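PDB 6AGZ: Old Yellow Enzyme from Pichia, which uses bound flavin mononucleotide to reduce enone compounds asymmetrically, as an oxidoreductase of the NADH:flavin oxidoreductase family. Local coordinates for residues A[350-355]-A[360-365]; A[218-223]-A[263-268]; A[82-87]-A[109-114]. All coordinates share one frame; numbering follows the deposited sequence.

Overall arrangement
All three contacts belong to one TIM barrel with FMN bound in it. Contact 3 is the innermost and is buried: a loop packs against barrel strand 106-112, which also carries a flavin-binding glutamine. Contact 2 is buried too, but between two helices outside the barrel wall and beside the second subunit. Contact 1 is partly buried and lies near the surface, where helix 352-358 meets the chain that follows it. Contacts 1 and 2 lie on opposite sides of the chain's centre, with centres about 37 Å apart. Contacts 2 and 3 join their segments through apolar side chains, whereas contact 1 relies on an arginine and its hydrogen bonds. They share no helix or strand.

Contact 1 of 3, residues A[350-355]-A[360-365]; sequences PDLPNR and LPLTPY
Arg355 reaches from helix 352-358 to the chain at 360-365 with the edge of its guanidinium. Arg355 NH1 bonds to Pro361 O at 3.2 Å, in the carbonyl plane, on a lone pair. Arg355 NH1 also bonds to Thr363 OG1 at 3.0 Å, tilted 24° from the guanidinium plane. CG of Arg355 lies anti to the carbonyl carbon (chi1 -67°), and a bend at chi3 turns the group toward these oxygens. NE and NH2 grip Asp351 side-on, with Arg355 NE 2.9 Å from Asp351 OD1. Both meet OD1, NH2 on the syn lone pair and NE from above the carboxylate plane, 41° out of it. This salt bridge helps fix the guanidinium's rotation. A methionine in place of Arg355 would probably leave Asp351 OD1 without its charged mate and Pro361 O without this donor. A water bonds to Thr363 OG1 and, weakly, to Arg355 NH2. Beside this, Leu352 CD1 meets Leu362 CG at 3.9 Å, crossing obliquely. Phe346 also packs on Leu352. Leu360 N donates to Arg355 O at 2.8 Å, tying the departing chain to the helix. This is the C-terminal part of the TIM barrel, where helix 352-358, after eighth strand 338-341, passes into the chain that follows, pinned by Arg355.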
# COMPACT_ATOMS: atom_id res chain seq x y z
N PRO A 350 -31.53 12.89 14.99
CA PRO A 350 -30.80 13.39 16.15
C PRO A 350 -30.63 12.36 17.25
O PRO A 350 -29.68 12.46 18.04
CB PRO A 350 -31.66 14.58 16.62
CG PRO A 350 -33.02 14.28 16.11
CD PRO A 350 -32.82 13.58 14.79
N ASP A 351 -31.51 11.37 17.33
CA ASP A 351 -31.40 10.27 18.28
C ASP A 351 -30.90 8.99 17.63
O ASP A 351 -31.31 7.89 18.02
CB ASP A 351 -32.74 10.04 18.98
CG ASP A 351 -33.86 9.76 18.00
OD1 ASP A 351 -33.69 10.06 16.80
OD2 ASP A 351 -34.92 9.25 18.43
N LEU A 352 -30.02 9.11 16.63
CA LEU A 352 -29.50 7.94 15.93
C LEU A 352 -28.84 6.90 16.84
O LEU A 352 -29.03 5.70 16.59
CB LEU A 352 -28.50 8.39 14.85
CG LEU A 352 -27.91 7.28 13.97
CD1 LEU A 352 -28.98 6.70 13.07
CD2 LEU A 352 -26.73 7.79 13.15
N PRO A 353 -28.08 7.27 17.89
CA PRO A 353 -27.51 6.22 18.76
C PRO A 353 -28.55 5.29 19.35
O PRO A 353 -28.34 4.07 19.37
CB PRO A 353 -26.78 7.03 19.83
CG PRO A 353 -26.39 8.28 19.15
CD PRO A 353 -27.52 8.60 18.21
N ASN A 354 -29.67 5.82 19.85
CA ASN A 354 -30.68 4.95 20.44
C ASN A 354 -31.42 4.15 19.38
O ASN A 354 -31.81 3.00 19.64
CB ASN A 354 -31.65 5.77 21.28
CG ASN A 354 -31.06 6.18 22.62
OD1 ASN A 354 -30.00 5.70 23.01
ND2 ASN A 354 -31.76 7.06 23.33
N ARG A 355 -31.63 4.72 18.20
CA ARG A 355 -32.32 3.99 17.14
C ARG A 355 -31.49 2.81 16.65
O ARG A 355 -32.02 1.72 16.42
CB ARG A 355 -32.65 4.92 15.97
CG ARG A 355 -33.68 6.00 16.28
CD ARG A 355 -34.33 6.51 15.01
NE ARG A 355 -34.68 7.93 15.12
CZ ARG A 355 -35.51 8.57 14.30
NH1 ARG A 355 -36.08 7.92 13.30
NH2 ARG A 355 -35.76 9.86 14.50
N LEU A 360 -34.45 0.59 15.71
CA LEU A 360 -35.67 1.30 15.32
C LEU A 360 -35.48 1.99 13.97
O LEU A 360 -34.38 2.45 13.67
CB LEU A 360 -36.04 2.34 16.38
CG LEU A 360 -36.13 1.79 17.82
CD1 LEU A 360 -36.08 2.90 18.86
CD2 LEU A 360 -37.37 0.92 18.01
N PRO A 361 -36.54 2.05 13.16
CA PRO A 361 -36.39 2.59 11.80
C PRO A 361 -35.88 4.02 11.79
O PRO A 361 -36.20 4.83 12.67
CB PRO A 361 -37.81 2.49 11.22
CG PRO A 361 -38.71 2.38 12.41
CD PRO A 361 -37.91 1.61 13.43
N LEU A 362 -35.09 4.33 10.77
CA LEU A 362 -34.43 5.62 10.64
C LEU A 362 -35.24 6.55 9.74
O LEU A 362 -35.91 6.10 8.80
CB LEU A 362 -33.02 5.46 10.07
CG LEU A 362 -31.84 5.10 10.98
CD1 LEU A 362 -32.17 3.97 11.95
CD2 LEU A 362 -30.62 4.73 10.15
N THR A 363 -35.17 7.83 10.04
CA THR A 363 -35.77 8.85 9.19
C THR A 363 -34.88 9.09 7.97
O THR A 363 -33.67 9.31 8.13
CB THR A 363 -35.95 10.16 9.96
OG1 THR A 363 -36.75 9.93 11.12
CG2 THR A 363 -36.61 11.21 9.08
N PRO A 364 -35.43 9.05 6.76
CA PRO A 364 -34.61 9.32 5.57
C PRO A 364 -34.02 10.73 5.63
O PRO A 364 -34.67 11.68 6.08
CB PRO A 364 -35.61 9.18 4.42
CG PRO A 364 -36.68 8.28 4.96
CD PRO A 364 -36.80 8.63 6.41
N TYR A 365 -32.78 10.85 5.17
CA TYR A 365 -32.15 12.16 5.11
C TYR A 365 -32.57 12.89 3.84
O TYR A 365 -33.02 12.28 2.86
CB TYR A 365 -30.63 12.04 5.19
CG TYR A 365 -30.00 11.15 4.13
CD1 TYR A 365 -29.71 11.63 2.86
CD2 TYR A 365 -29.67 9.83 4.42
CE1 TYR A 365 -29.13 10.83 1.90
CE2 TYR A 365 -29.09 9.01 3.46
CZ TYR A 365 -28.82 9.52 2.21
OH TYR A 365 -28.24 8.72 1.25
O HOH W 1 -36.16 12.29 12.47

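Contact 2 of 3, residues A[218-223]-A[263-268]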
# COMPACT_ATOMS: atom_id res chain seq x y z
N ARG A 218 4.93 16.16 3.00
CA ARG A 218 5.73 16.88 3.99
C ARG A 218 4.89 17.89 4.76
O ARG A 218 4.98 17.98 5.98
CB ARG A 218 6.91 17.57 3.31
CG ARG A 218 7.84 18.25 4.29
CD ARG A 218 9.11 18.75 3.62
NE ARG A 218 9.69 17.74 2.74
CZ ARG A 218 10.42 16.71 3.16
NH1 ARG A 218 10.66 16.55 4.46
NH2 ARG A 218 10.91 15.84 2.29
N LEU A 219 4.06 18.67 4.05
CA LEU A 219 3.29 19.71 4.73
C LEU A 219 2.36 19.10 5.77
O LEU A 219 2.28 19.58 6.91
CB LEU A 219 2.49 20.53 3.71
CG LEU A 219 1.96 21.89 4.19
CD1 LEU A 219 1.78 22.84 3.02
CD2 LEU A 219 0.65 21.76 4.95
N LEU A 220 1.64 18.04 5.40
CA LEU A 220 0.75 17.37 6.34
C LEU A 220 1.51 16.92 7.58
O LEU A 220 1.09 17.19 8.71
CB LEU A 220 0.06 16.18 5.68
CG LEU A 220 -0.72 15.28 6.63
CD1 LEU A 220 -1.90 16.03 7.24
CD2 LEU A 220 -1.20 14.01 5.93
N LEU A 221 2.65 16.24 7.39
CA LEU A 221 3.39 15.70 8.53
C LEU A 221 3.96 16.81 9.40
O LEU A 221 4.03 16.66 10.63
CB LEU A 221 4.50 14.77 8.04
CG LEU A 221 4.03 13.46 7.40
CD1 LEU A 221 5.22 12.63 6.96
CD2 LEU A 221 3.15 12.69 8.37
N GLU A 222 4.38 17.92 8.80
CA GLU A 222 4.89 19.04 9.59
C GLU A 222 3.78 19.68 10.41
O GLU A 222 3.98 20.00 11.60
CB GLU A 222 5.56 20.07 8.67
CG GLU A 222 6.85 19.57 8.03
CD GLU A 222 7.52 20.62 7.16
OE1 GLU A 222 6.85 21.60 6.78
OE2 GLU A 222 8.72 20.45 6.84
N VAL A 223 2.61 19.87 9.81
CA VAL A 223 1.46 20.37 10.56
C VAL A 223 1.13 19.42 11.72
O VAL A 223 0.90 19.86 12.85
CB VAL A 223 0.24 20.55 9.63
CG1 VAL A 223 -1.01 20.82 10.44
CG2 VAL A 223 0.50 21.68 8.65
N GLY A 263 0.10 5.19 1.73
CA GLY A 263 0.80 4.16 2.48
C GLY A 263 2.00 4.72 3.23
O GLY A 263 2.24 4.36 4.39
N TYR A 264 2.75 5.61 2.59
CA TYR A 264 3.86 6.27 3.27
C TYR A 264 3.35 7.19 4.38
O TYR A 264 3.95 7.24 5.46
CB TYR A 264 4.70 7.06 2.27
CG TYR A 264 5.65 8.05 2.91
CD1 TYR A 264 6.88 7.65 3.41
CD2 TYR A 264 5.31 9.40 3.02
CE1 TYR A 264 7.74 8.55 4.00
CE2 TYR A 264 6.16 10.31 3.62
CZ TYR A 264 7.38 9.88 4.10
OH TYR A 264 8.23 10.79 4.69
N ILE A 265 2.27 7.93 4.13
CA ILE A 265 1.72 8.79 5.17
C ILE A 265 1.36 7.97 6.41
O ILE A 265 1.75 8.30 7.54
CB ILE A 265 0.51 9.59 4.64
CG1 ILE A 265 0.97 10.57 3.56
CG2 ILE A 265 -0.18 10.32 5.78
CD1 ILE A 265 -0.17 11.32 2.91
N LEU A 266 0.60 6.89 6.21
CA LEU A 266 0.22 6.02 7.32
C LEU A 266 1.44 5.43 8.01
O LEU A 266 1.47 5.32 9.24
CB LEU A 266 -0.70 4.91 6.82
CG LEU A 266 -2.11 5.31 6.40
CD1 LEU A 266 -2.82 4.12 5.82
CD2 LEU A 266 -2.88 5.86 7.59
N SER A 267 2.45 5.04 7.23
CA SER A 267 3.68 4.51 7.82
C SER A 267 4.34 5.54 8.72
O SER A 267 4.88 5.20 9.78
CB SER A 267 4.64 4.06 6.71
OG SER A 267 5.84 3.54 7.27
N GLU A 268 4.32 6.81 8.31
CA GLU A 268 4.94 7.86 9.13
C GLU A 268 4.15 8.11 10.40
O GLU A 268 4.73 8.30 11.48
CB GLU A 268 5.08 9.14 8.31
CG GLU A 268 6.25 9.10 7.34
CD GLU A 268 7.58 9.06 8.05
OE1 GLU A 268 7.96 10.08 8.65
OE2 GLU A 268 8.25 8.00 8.01
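Leu220 and Leu221 face Ile265, Tyr264 and Glu268 across two neighbouring outer helices of the TIM barrel. Helices 218-231 and 258-274 follow consecutive strands in the order of the barrel sheet. Their short segments run nearly parallel, at 20°, with axes 11.1 Å apart, so side chains, not backbones, make the contact.

The apolar packing has two parts. On the barrel side, Leu220 CD2 meets Ile265 CG2 at 3.8 Å, and the two side chains cross at about a right angle. CG of Leu220 lies anti to the backbone N (chi1 171°), which carries CD2 toward Ile265. Leu240 of strand 236-240 touches both residues. On the other side, Leu221 CD1 approaches the Tyr264 ring obliquely, 4.2 Å from Tyr264 CE2. Tyr264 also packs on Ile213 of the second subunit.

Two polar groups find their partners outside the contact. Glu268 gives Leu221 its methylenes, while its carboxylate, turned by a bend at chi2, forms salt bridges with Arg271 and Arg272. Ser267 OG is hydrogen-bonded to His257 N of the second subunit.

Along helix 258-274 itself, Glu268 CG is set by chi1 (-78°, anti to the carbonyl carbon) 3.5 Å above one face of the Tyr264 ring, offset toward its rim. From another side, Leu221 CD1 comes to 3.7 Å from Glu268 CG.

Contact 3 of 3, residues A[82-87]-A[109-114]; sequences PMIYTD and MQLWNL. With FMN (flavin mononucleotide), chain C.
Ile84, in an irregular loop, faces Met109 and Leu111 of barrel strand 106-112, and the two backbones are joined by side chains without direct hydrogen bonds between them. Ile84 and Met109 reach toward each other tip to tip. Ile84 CD1 touches Met109 CE at 3.8 Å. Met109 SD lies 3.9 Å from Ile84 CB, the branch point. CG of Met109 is anti to the backbone N (chi1 164°), and the chain runs extended until it bends at chi3, where the methyl turns to CD1 of Ile84. The other branch of Ile84 serves Leu111: Ile84 CG2 meets Leu111 CD2 at 4.1 Å, with the side chains at about a right angle. All three residues are buried.

Between Met109 and Leu111, Gln110 goes to the flavin. Its amide makes a pair of hydrogen bonds with the pyrimidine part of the FMN ring. FMN N3 donates to Gln110 OE1 at 2.9 Å. Gln110 NE2 donates to FMN O2, also at 2.9 Å and nearly straight at 169°. The paired bonds should fix the amide's rotation, since each end matches its flavin atom. NE2 has a further, weak bond to Glu185. The strand therefore binds cofactor through Gln110 and packs on the loop through its neighbours.

Segment 82-87 ends the loop between strand 63-70 and helix 87-102, within a beta-alpha-beta unit of the barrel. Backbone hydrogen bonds link Pro82 and Ile84 with Phe70 and hold the loop beside the second barrel strand. Trp93 of helix 87-102 packs on both Ile84 and Met109, and Ala171 of helix 158-179 touches Ile84 and Leu111.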
# COMPACT_ATOMS: atom_id res chain seq x y z
N PRO A 82 -17.76 27.80 9.32
CA PRO A 82 -17.30 27.96 10.70
C PRO A 82 -15.85 28.41 10.79
O PRO A 82 -15.06 28.26 9.86
CB PRO A 82 -17.46 26.54 11.28
CG PRO A 82 -17.81 25.63 10.09
CD PRO A 82 -17.58 26.43 8.84
N MET A 83 -15.51 28.98 11.95
CA MET A 83 -14.16 29.45 12.20
C MET A 83 -13.89 29.42 13.70
O MET A 83 -14.80 29.59 14.51
CB MET A 83 -13.94 30.86 11.63
CG MET A 83 -12.47 31.24 11.48
SD MET A 83 -12.23 32.88 10.77
CE MET A 83 -12.79 32.61 9.09
N ILE A 84 -12.62 29.19 14.05
CA ILE A 84 -12.19 29.10 15.45
C ILE A 84 -11.10 30.14 15.70
O ILE A 84 -10.17 29.93 16.49
CB ILE A 84 -11.72 27.66 15.76
CG1 ILE A 84 -11.51 27.44 17.27
CG2 ILE A 84 -10.49 27.28 14.93
CD1 ILE A 84 -12.77 27.13 18.03
N TYR A 85 -11.21 31.29 15.02
CA TYR A 85 -10.13 32.27 14.97
C TYR A 85 -10.31 33.42 15.96
O TYR A 85 -9.45 33.65 16.81
CB TYR A 85 -10.00 32.80 13.54
CG TYR A 85 -8.80 33.68 13.30
CD1 TYR A 85 -7.52 33.15 13.27
CD2 TYR A 85 -8.95 35.05 13.08
CE1 TYR A 85 -6.42 33.95 13.04
CE2 TYR A 85 -7.85 35.85 12.86
CZ TYR A 85 -6.59 35.30 12.84
OH TYR A 85 -5.50 36.10 12.61
N THR A 86 -11.42 34.16 15.86
CA THR A 86 -11.59 35.34 16.70
C THR A 86 -12.05 34.93 18.10
O THR A 86 -12.42 33.78 18.36
CB THR A 86 -12.59 36.31 16.09
OG1 THR A 86 -13.91 35.75 16.14
CG2 THR A 86 -12.23 36.60 14.64
N ASP A 87 -12.02 35.90 19.02
CA ASP A 87 -12.46 35.64 20.39
C ASP A 87 -13.92 35.20 20.42
O ASP A 87 -14.27 34.24 21.11
CB ASP A 87 -12.25 36.88 21.26
CG ASP A 87 -10.79 37.09 21.64
OD1 ASP A 87 -9.96 36.21 21.31
OD2 ASP A 87 -10.48 38.11 22.28
N MET A 109 -13.00 18.70 16.99
CA MET A 109 -13.16 19.71 15.95
C MET A 109 -12.25 19.38 14.78
O MET A 109 -11.04 19.22 14.96
CB MET A 109 -12.86 21.11 16.48
CG MET A 109 -12.65 22.12 15.35
SD MET A 109 -12.59 23.85 15.87
CE MET A 109 -14.32 24.21 16.08
N GLN A 110 -12.82 19.30 13.58
CA GLN A 110 -12.04 19.14 12.36
C GLN A 110 -11.65 20.52 11.84
O GLN A 110 -12.50 21.41 11.74
CB GLN A 110 -12.83 18.37 11.30
CG GLN A 110 -11.99 17.98 10.10
CD GLN A 110 -12.82 17.51 8.92
OE1 GLN A 110 -13.78 18.17 8.53
NE2 GLN A 110 -12.45 16.37 8.35
N LEU A 111 -10.38 20.68 11.51
CA LEU A 111 -9.86 21.94 11.00
C LEU A 111 -9.82 21.91 9.48
O LEU A 111 -9.27 20.97 8.88
CB LEU A 111 -8.46 22.23 11.55
CG LEU A 111 -8.37 22.55 13.05
CD1 LEU A 111 -6.95 22.94 13.42
CD2 LEU A 111 -9.37 23.63 13.43
N TRP A 112 -10.38 22.94 8.85
CA TRP A 112 -10.55 23.01 7.41
C TRP A 112 -9.56 24.00 6.81
O TRP A 112 -9.25 25.03 7.41
CB TRP A 112 -11.97 23.43 7.05
CG TRP A 112 -12.52 22.81 5.80
CD1 TRP A 112 -11.90 21.90 4.99
CD2 TRP A 112 -13.80 23.05 5.21
NE1 TRP A 112 -12.72 21.56 3.94
CE2 TRP A 112 -13.90 22.25 4.06
CE3 TRP A 112 -14.89 23.86 5.56
CZ2 TRP A 112 -15.03 22.25 3.25
CZ3 TRP A 112 -16.01 23.86 4.76
CH2 TRP A 112 -16.07 23.06 3.61
N ASN A 113 -9.07 23.67 5.61
CA ASN A 113 -8.27 24.60 4.82
C ASN A 113 -8.60 24.33 3.36
O ASN A 113 -8.33 23.24 2.86
CB ASN A 113 -6.78 24.45 5.08
CG ASN A 113 -5.97 25.62 4.56
OD1 ASN A 113 -6.33 26.25 3.57
ND2 ASN A 113 -4.86 25.92 5.23
N LEU A 114 -9.17 25.33 2.68
CA LEU A 114 -9.79 25.09 1.38
C LEU A 114 -8.77 25.01 0.25
O LEU A 114 -8.86 24.13 -0.60
CB LEU A 114 -10.83 26.17 1.09
CG LEU A 114 -12.01 26.21 2.06
CD1 LEU A 114 -13.07 27.20 1.59
CD2 LEU A 114 -12.61 24.83 2.21
N1 FMN C . -16.34 15.18 5.52
C2 FMN C . -15.31 15.92 6.07
O2 FMN C . -14.22 15.39 6.30
N3 FMN C . -15.49 17.26 6.35
C4 FMN C . -16.71 17.86 6.08
O4 FMN C . -16.88 19.05 6.33
C4A FMN C . -17.74 17.11 5.54
N5 FMN C . -18.95 17.71 5.28
C5A FMN C . -19.99 16.97 4.74
C6 FMN C . -21.20 17.58 4.48
C7 FMN C . -22.25 16.85 3.93
C7M FMN C . -23.57 17.51 3.66
C8 FMN C . -22.08 15.50 3.65
C8M FMN C . -23.21 14.71 3.06
C9 FMN C . -20.86 14.89 3.91
C9A FMN C . -19.81 15.62 4.46
N10 FMN C . -18.59 15.02 4.71
C10 FMN C . -17.56 15.76 5.26
C1' FMN C . -18.39 13.56 4.42
C2' FMN C . -18.91 12.77 5.63
O2' FMN C . -18.15 13.11 6.77
C3' FMN C . -18.89 11.26 5.42
O3' FMN C . -17.56 10.81 5.26
C4' FMN C . -19.73 10.86 4.21
O4' FMN C . -20.98 11.51 4.26
C5' FMN C . -19.97 9.35 4.15
O5' FMN C . -20.55 8.93 5.37
P FMN C . -22.09 8.46 5.40
O1P FMN C . -22.32 7.42 4.34
O2P FMN C . -22.42 7.88 6.76
O3P FMN C . -22.97 9.66 5.15